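Protein E3 homolog (Yaba-like disease virus, PDB 1SFU) binds left-handed Z-DNA through its N-terminal Zalpha domain and probably blocks host antiviral responses to double-stranded RNA. Local coordinates at residues C[10-21]-C[45-56]. Sequence-based numbering, arbitrary orientation.
Sequences DAEIFSLVKKEV and KINQQLYKLQKE. With nucleotides of chain A.
The edge of the Phe14 ring meets two oxygens, from Gln49 and from Glu56, the latter just past helix 43-55. Glu56 OE2 lies in the ring plane, 3.4 Å from Phe14 CZ, and Gln49 OE1 sits near that plane, 3.2 Å from Phe14 CD1. The Gln49 amide stands almost upright to the ring, with 83° between the planes. A turn about its CB-CG bond (chi2 -42°) sets the amide between Asp10 CB and Phe14 CB. Leu53 CD1 reaches the ring obliquely, 3.7 Å from Phe14 CZ. The Tyr51 ring carries DG5 of chain A over one face, its C8 3.3 Å above the plane. Tyr51 OH donates to OP1 of DC4 of chain A at the ring edge, and Trp69 packs edge-to-face with Tyr51. Asn47 ND2 and Gln48 NE2 donate to the phosphates of DG5 and DC6 of chain A. Val17 splits its two methyls: CG1 meets Leu50 CD2 at 3.7 Å and CG2 meets Ile46 CD1. Val21 CG2 packs on Leu53 CD2. No direct hydrogen bond joins segments 10-21 and 45-56, but a water links Lys18 NZ to Glu56 OE2. Segments 11-21 and 45-55 cross at -68°. Helix 11-22 thus packs against the recognition helix, as in the winged helix-turn-helix fold of Zalpha domains.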
loop_
_atom_site.group_PDB
_atom_site.type_symbol
_atom_site.label_atom_id
_atom_site.label_comp_id
_atom_site.label_asym_id
_atom_site.label_seq_id
_atom_site.Cartn_x
_atom_site.Cartn_y
_atom_site.Cartn_z
ATOM N N ASP C 10 -8.279 9.546 15.229
ATOM C CA ASP C 10 -7.545 10.183 14.142
ATOM C C ASP C 10 -8.028 11.611 13.883
ATOM O O ASP C 10 -7.342 12.397 13.225
ATOM C CB ASP C 10 -7.685 9.361 12.855
ATOM C CG ASP C 10 -7.212 7.925 13.019
ATOM O OD1 ASP C 10 -6.089 7.710 13.524
ATOM O OD2 ASP C 10 -7.960 7.004 12.632
ATOM N N ALA C 11 -9.206 11.942 14.409
ATOM C CA ALA C 11 -9.794 13.268 14.228
ATOM C C ALA C 11 -8.870 14.411 14.641
ATOM O O ALA C 11 -8.867 15.476 14.021
ATOM C CB ALA C 11 -11.109 13.364 14.995
ATOM N N GLU C 12 -8.082 14.198 15.687
ATOM C CA GLU C 12 -7.180 15.241 16.143
ATOM C C GLU C 12 -6.011 15.381 15.173
ATOM O O GLU C 12 -5.430 16.457 15.029
ATOM C CB GLU C 12 -6.687 14.927 17.556
ATOM C CG GLU C 12 -5.957 16.081 18.222
ATOM C CD GLU C 12 -4.471 16.067 17.944
ATOM O OE1 GLU C 12 -3.794 17.063 18.280
ATOM O OE2 GLU C 12 -3.981 15.051 17.402
ATOM N N ILE C 13 -5.675 14.285 14.504
ATOM C CA ILE C 13 -4.586 14.292 13.535
ATOM C C ILE C 13 -5.117 15.036 12.318
ATOM O O ILE C 13 -4.464 15.932 11.781
ATOM C CB ILE C 13 -4.204 12.862 13.120
ATOM C CG1 ILE C 13 -4.214 11.944 14.348
ATOM C CG2 ILE C 13 -2.826 12.870 12.471
ATOM C CD1 ILE C 13 -4.093 10.466 14.017
ATOM N N PHE C 14 -6.317 14.653 11.899
ATOM C CA PHE C 14 -6.980 15.282 10.768
ATOM C C PHE C 14 -7.007 16.796 10.994
ATOM O O PHE C 14 -6.654 17.572 10.112
ATOM C CB PHE C 14 -8.409 14.751 10.656
ATOM C CG PHE C 14 -9.211 15.382 9.555
ATOM C CD1 PHE C 14 -9.136 14.898 8.251
ATOM C CD2 PHE C 14 -10.044 16.469 9.821
ATOM C CE1 PHE C 14 -9.881 15.486 7.226
ATOM C CE2 PHE C 14 -10.786 17.060 8.807
ATOM C CZ PHE C 14 -10.704 16.566 7.506
ATOM N N SER C 15 -7.423 17.209 12.189
ATOM C CA SER C 15 -7.494 18.628 12.519
ATOM C C SER C 15 -6.121 19.300 12.483
ATOM O O SER C 15 -5.987 20.424 12.005
ATOM C CB SER C 15 -8.133 18.816 13.902
ATOM O OG SER C 15 -9.430 18.239 13.940
ATOM N N LEU C 16 -5.099 18.620 12.991
ATOM C CA LEU C 16 -3.760 19.198 12.986
ATOM C C LEU C 16 -3.265 19.386 11.554
ATOM O O LEU C 16 -2.665 20.408 11.225
ATOM C CB LEU C 16 -2.779 18.301 13.743
ATOM C CG LEU C 16 -2.961 18.153 15.252
ATOM C CD1 LEU C 16 -2.059 17.036 15.767
ATOM C CD2 LEU C 16 -2.642 19.478 15.935
ATOM N N VAL C 17 -3.517 18.396 10.703
ATOM C CA VAL C 17 -3.071 18.481 9.316
ATOM C C VAL C 17 -3.820 19.567 8.546
ATOM O O VAL C 17 -3.218 20.325 7.779
ATOM C CB VAL C 17 -3.254 17.130 8.579
ATOM C CG1 VAL C 17 -2.749 17.245 7.147
ATOM C CG2 VAL C 17 -2.512 16.037 9.311
ATOM N N LYS C 18 -5.133 19.638 8.739
ATOM C CA LYS C 18 -5.927 20.641 8.039
ATOM C C LYS C 18 -5.449 22.043 8.407
ATOM O O LYS C 18 -5.279 22.906 7.541
ATOM C CB LYS C 18 -7.411 20.476 8.377
ATOM C CG LYS C 18 -8.327 21.467 7.657
ATOM C CD LYS C 18 -9.792 21.097 7.863
ATOM C CE LYS C 18 -10.728 22.144 7.275
ATOM N NZ LYS C 18 -12.163 21.761 7.482
ATOM N N LYS C 19 -5.213 22.261 9.695
ATOM C CA LYS C 19 -4.748 23.558 10.162
ATOM C C LYS C 19 -3.423 23.904 9.489
ATOM O O LYS C 19 -3.213 25.037 9.072
ATOM C CB LYS C 19 -4.583 23.537 11.682
ATOM C CG LYS C 19 -4.611 24.907 12.328
ATOM C CD LYS C 19 -4.736 24.802 13.847
ATOM C CE LYS C 19 -5.035 26.160 14.468
ATOM N NZ LYS C 19 -6.317 26.724 13.944
ATOM N N GLU C 20 -2.536 22.920 9.361
ATOM C CA GLU C 20 -1.237 23.151 8.736
ATOM C C GLU C 20 -1.338 23.526 7.261
ATOM O O GLU C 20 -0.701 24.480 6.816
ATOM C CB GLU C 20 -0.347 21.912 8.867
ATOM C CG GLU C 20 0.139 21.627 10.274
ATOM C CD GLU C 20 1.027 22.728 10.818
ATOM O OE1 GLU C 20 2.125 22.951 10.259
ATOM O OE2 GLU C 20 0.619 23.372 11.807
ATOM N N VAL C 21 -2.124 22.772 6.498
ATOM C CA VAL C 21 -2.250 23.057 5.076
ATOM C C VAL C 21 -2.922 24.404 4.828
ATOM O O VAL C 21 -2.552 25.128 3.906
ATOM C CB VAL C 21 -3.036 21.941 4.342
ATOM C CG1 VAL C 21 -2.299 20.616 4.481
ATOM C CG2 VAL C 21 -4.441 21.839 4.894
ATOM N N LYS C 45 0.191 8.063 9.278
ATOM C CA LYS C 45 -0.963 8.757 9.848
ATOM C C LYS C 45 -1.215 10.048 9.071
ATOM O O LYS C 45 -2.354 10.366 8.740
ATOM C CB LYS C 45 -0.732 9.087 11.327
ATOM C CG LYS C 45 -0.805 7.893 12.275
ATOM C CD LYS C 45 -0.689 8.350 13.732
ATOM C CE LYS C 45 -0.773 7.183 14.711
ATOM N NZ LYS C 45 -2.078 6.467 14.621
ATOM N N ILE C 46 -0.145 10.781 8.784
ATOM C CA ILE C 46 -0.246 12.033 8.035
ATOM C C ILE C 46 -0.911 11.812 6.670
ATOM O O ILE C 46 -1.756 12.606 6.252
ATOM C CB ILE C 46 1.150 12.662 7.815
ATOM C CG1 ILE C 46 1.745 13.113 9.150
ATOM C CG2 ILE C 46 1.050 13.835 6.850
ATOM C CD1 ILE C 46 0.970 14.227 9.834
ATOM N N ASN C 47 -0.525 10.737 5.982
ATOM C CA ASN C 47 -1.090 10.414 4.667
ATOM C C ASN C 47 -2.562 10.020 4.749
ATOM O O ASN C 47 -3.365 10.405 3.901
ATOM C CB ASN C 47 -0.309 9.276 3.996
ATOM C CG ASN C 47 0.889 9.771 3.208
ATOM O OD1 ASN C 47 0.847 10.843 2.595
ATOM N ND2 ASN C 47 1.960 8.982 3.197
ATOM N N GLN C 48 -2.916 9.238 5.760
ATOM C CA GLN C 48 -4.304 8.828 5.916
ATOM C C GLN C 48 -5.211 10.058 5.962
ATOM O O GLN C 48 -6.314 10.041 5.427
ATOM C CB GLN C 48 -4.482 8.005 7.198
ATOM C CG GLN C 48 -3.867 6.614 7.139
ATOM C CD GLN C 48 -4.033 5.864 8.445
ATOM O OE1 GLN C 48 -3.663 6.363 9.504
ATOM N NE2 GLN C 48 -4.593 4.658 8.376
ATOM N N GLN C 49 -4.737 11.126 6.598
ATOM C CA GLN C 49 -5.521 12.351 6.698
ATOM C C GLN C 49 -5.439 13.226 5.443
ATOM O O GLN C 49 -6.439 13.812 5.019
ATOM C CB GLN C 49 -5.087 13.153 7.926
ATOM C CG GLN C 49 -5.261 12.389 9.232
ATOM C CD GLN C 49 -6.572 11.610 9.283
ATOM O OE1 GLN C 49 -7.648 12.161 9.056
ATOM N NE2 GLN C 49 -6.480 10.319 9.582
ATOM N N LEU C 50 -4.252 13.311 4.848
ATOM C CA LEU C 50 -4.072 14.110 3.644
ATOM C C LEU C 50 -4.995 13.661 2.519
ATOM O O LEU C 50 -5.603 14.490 1.848
ATOM C CB LEU C 50 -2.620 14.052 3.170
ATOM C CG LEU C 50 -1.621 14.934 3.914
ATOM C CD1 LEU C 50 -0.210 14.619 3.437
ATOM C CD2 LEU C 50 -1.949 16.400 3.674
ATOM N N TYR C 51 -5.112 12.353 2.310
ATOM C CA TYR C 51 -5.989 11.872 1.248
ATOM C C TYR C 51 -7.462 12.066 1.595
ATOM O O TYR C 51 -8.279 12.283 0.709
ATOM C CB TYR C 51 -5.685 10.407 0.908
ATOM C CG TYR C 51 -4.400 10.265 0.122
ATOM C CD1 TYR C 51 -3.190 9.972 0.754
ATOM C CD2 TYR C 51 -4.386 10.490 -1.250
ATOM C CE1 TYR C 51 -1.989 9.911 0.023
ATOM C CE2 TYR C 51 -3.205 10.436 -1.988
ATOM C CZ TYR C 51 -2.012 10.147 -1.352
ATOM O OH TYR C 51 -0.851 10.115 -2.097
ATOM N N LYS C 52 -7.797 11.997 2.879
ATOM C CA LYS C 52 -9.180 12.215 3.310
ATOM C C LYS C 52 -9.495 13.700 3.101
ATOM O O LYS C 52 -10.583 14.072 2.662
ATOM C CB LYS C 52 -9.349 11.858 4.790
ATOM C CG LYS C 52 -9.259 10.370 5.118
ATOM C CD LYS C 52 -9.182 10.154 6.638
ATOM C CE LYS C 52 -9.101 8.682 7.026
ATOM N NZ LYS C 52 -10.388 7.968 6.796
ATOM N N LEU C 53 -8.518 14.543 3.404
ATOM C CA LEU C 53 -8.674 15.976 3.256
ATOM C C LEU C 53 -8.832 16.355 1.781
ATOM O O LEU C 53 -9.543 17.307 1.450
ATOM C CB LEU C 53 -7.466 16.682 3.863
ATOM C CG LEU C 53 -7.546 18.188 4.090
ATOM C CD1 LEU C 53 -8.688 18.524 5.055
ATOM C CD2 LEU C 53 -6.212 18.661 4.658
ATOM N N GLN C 54 -8.179 15.612 0.888
ATOM C CA GLN C 54 -8.302 15.917 -0.534
ATOM C C GLN C 54 -9.727 15.615 -0.979
ATOM O O GLN C 54 -10.271 16.291 -1.849
ATOM C CB GLN C 54 -7.310 15.106 -1.376
ATOM C CG GLN C 54 -7.442 15.377 -2.869
ATOM C CD GLN C 54 -6.356 14.728 -3.698
ATOM O OE1 GLN C 54 -6.106 13.525 -3.587
ATOM N NE2 GLN C 54 -5.709 15.521 -4.549
ATOM N N LYS C 55 -10.329 14.595 -0.375
ATOM C CA LYS C 55 -11.698 14.231 -0.710
ATOM C C LYS C 55 -12.639 15.372 -0.345
ATOM O O LYS C 55 -13.700 15.529 -0.949
ATOM C CB LYS C 55 -12.104 12.953 0.019
ATOM C CG LYS C 55 -11.375 11.721 -0.499
ATOM C CD LYS C 55 -11.864 10.441 0.162
ATOM C CE LYS C 55 -11.225 9.224 -0.498
ATOM N NZ LYS C 55 -11.676 7.940 0.115
ATOM N N GLU C 56 -12.243 16.179 0.633
ATOM C CA GLU C 56 -13.064 17.306 1.051
ATOM C C GLU C 56 -12.664 18.591 0.325
ATOM O O GLU C 56 -13.164 19.671 0.636
ATOM C CB GLU C 56 -12.966 17.500 2.564
ATOM C CG GLU C 56 -13.402 16.283 3.353
ATOM C CD GLU C 56 -13.398 16.525 4.846
ATOM O OE1 GLU C 56 -13.718 15.583 5.599
ATOM O OE2 GLU C 56 -13.081 17.656 5.269
ATOM P P DG A 5 1.252 5.319 3.801
ATOM O OP1 DG A 5 2.152 6.493 3.791
ATOM O OP2 DG A 5 1.305 4.354 4.931
ATOM O "O5'" DG A 5 -0.238 5.863 3.684
ATOM C "C5'" DG A 5 -1.318 4.945 3.549
ATOM C "C4'" DG A 5 -2.617 5.682 3.316
ATOM O "O4'" DG A 5 -2.501 6.473 2.113
ATOM C "C3'" DG A 5 -3.799 4.751 3.086
ATOM O "O3'" DG A 5 -4.565 4.687 4.292
ATOM C "C2'" DG A 5 -4.668 5.522 2.104
ATOM C "C1'" DG A 5 -3.713 6.459 1.382
ATOM N N9 DG A 5 -3.388 6.095 0.005
ATOM C C8 DG A 5 -3.510 6.901 -1.100
ATOM N N7 DG A 5 -3.095 6.331 -2.199
ATOM C C5 DG A 5 -2.683 5.066 -1.802
ATOM C C6 DG A 5 -2.126 4.004 -2.564
ATOM O O6 DG A 5 -1.866 3.981 -3.777
ATOM N N1 DG A 5 -1.857 2.890 -1.770
ATOM C C2 DG A 5 -2.081 2.815 -0.416
ATOM N N2 DG A 5 -1.744 1.652 0.170
ATOM N N3 DG A 5 -2.592 3.805 0.308
ATOM C C4 DG A 5 -2.869 4.893 -0.446
ATOM P P DC A 4 2.264 8.340 -1.015
ATOM O OP1 DC A 4 1.362 9.518 -0.909
ATOM O OP2 DC A 4 3.321 8.140 -0.003
ATOM O "O5'" DC A 4 1.406 7.001 -1.109
ATOM C "C5'" DC A 4 0.290 6.776 -0.260
ATOM C "C4'" DC A 4 0.419 5.434 0.427
ATOM O "O4'" DC A 4 0.382 4.366 -0.555
ATOM C "C3'" DC A 4 1.715 5.242 1.219
ATOM O "O3'" DC A 4 1.453 4.518 2.428
ATOM C "C2'" DC A 4 2.556 4.369 0.307
ATOM C "C1'" DC A 4 1.497 3.503 -0.349
ATOM N N1 DC A 4 1.907 2.962 -1.652
ATOM C C2 DC A 4 2.345 1.645 -1.717
ATOM O O2 DC A 4 2.365 0.979 -0.677
ATOM N N3 DC A 4 2.738 1.129 -2.910
ATOM C C4 DC A 4 2.704 1.889 -4.007
ATOM N N4 DC A 4 3.108 1.343 -5.170
ATOM C C5 DC A 4 2.256 3.242 -3.970
ATOM C C6 DC A 4 1.869 3.734 -2.781
ATOM P P DC A 6 -4.952 3.253 4.906
ATOM O OP1 DC A 6 -5.720 3.491 6.163
ATOM O OP2 DC A 6 -3.725 2.419 4.953
ATOM O "O5'" DC A 6 -5.927 2.636 3.806
ATOM C "C5'" DC A 6 -6.834 1.585 4.135
ATOM C "C4'" DC A 6 -6.561 0.369 3.279
ATOM O "O4'" DC A 6 -6.837 0.676 1.892
ATOM C "C3'" DC A 6 -5.117 -0.142 3.321
ATOM O "O3'" DC A 6 -5.105 -1.570 3.291
ATOM C "C2'" DC A 6 -4.528 0.372 2.024
ATOM C "C1'" DC A 6 -5.729 0.285 1.102
ATOM N N1 DC A 6 -5.659 1.176 -0.060
ATOM C C2 DC A 6 -5.214 0.650 -1.281
ATOM O O2 DC A 6 -4.925 -0.552 -1.343
ATOM N N3 DC A 6 -5.111 1.461 -2.350
ATOM C C4 DC A 6 -5.431 2.752 -2.239
ATOM N N4 DC A 6 -5.289 3.526 -3.320
ATOM C C5 DC A 6 -5.904 3.311 -1.013
ATOM C C6 DC A 6 -6.004 2.493 0.040
HETATM O O HOH W 1 -4.173 8.487 11.229
HETATM O O HOH W 2 -4.544 5.467 11.689
HETATM O O HOH W 3 -12.103 20.009 5.377
#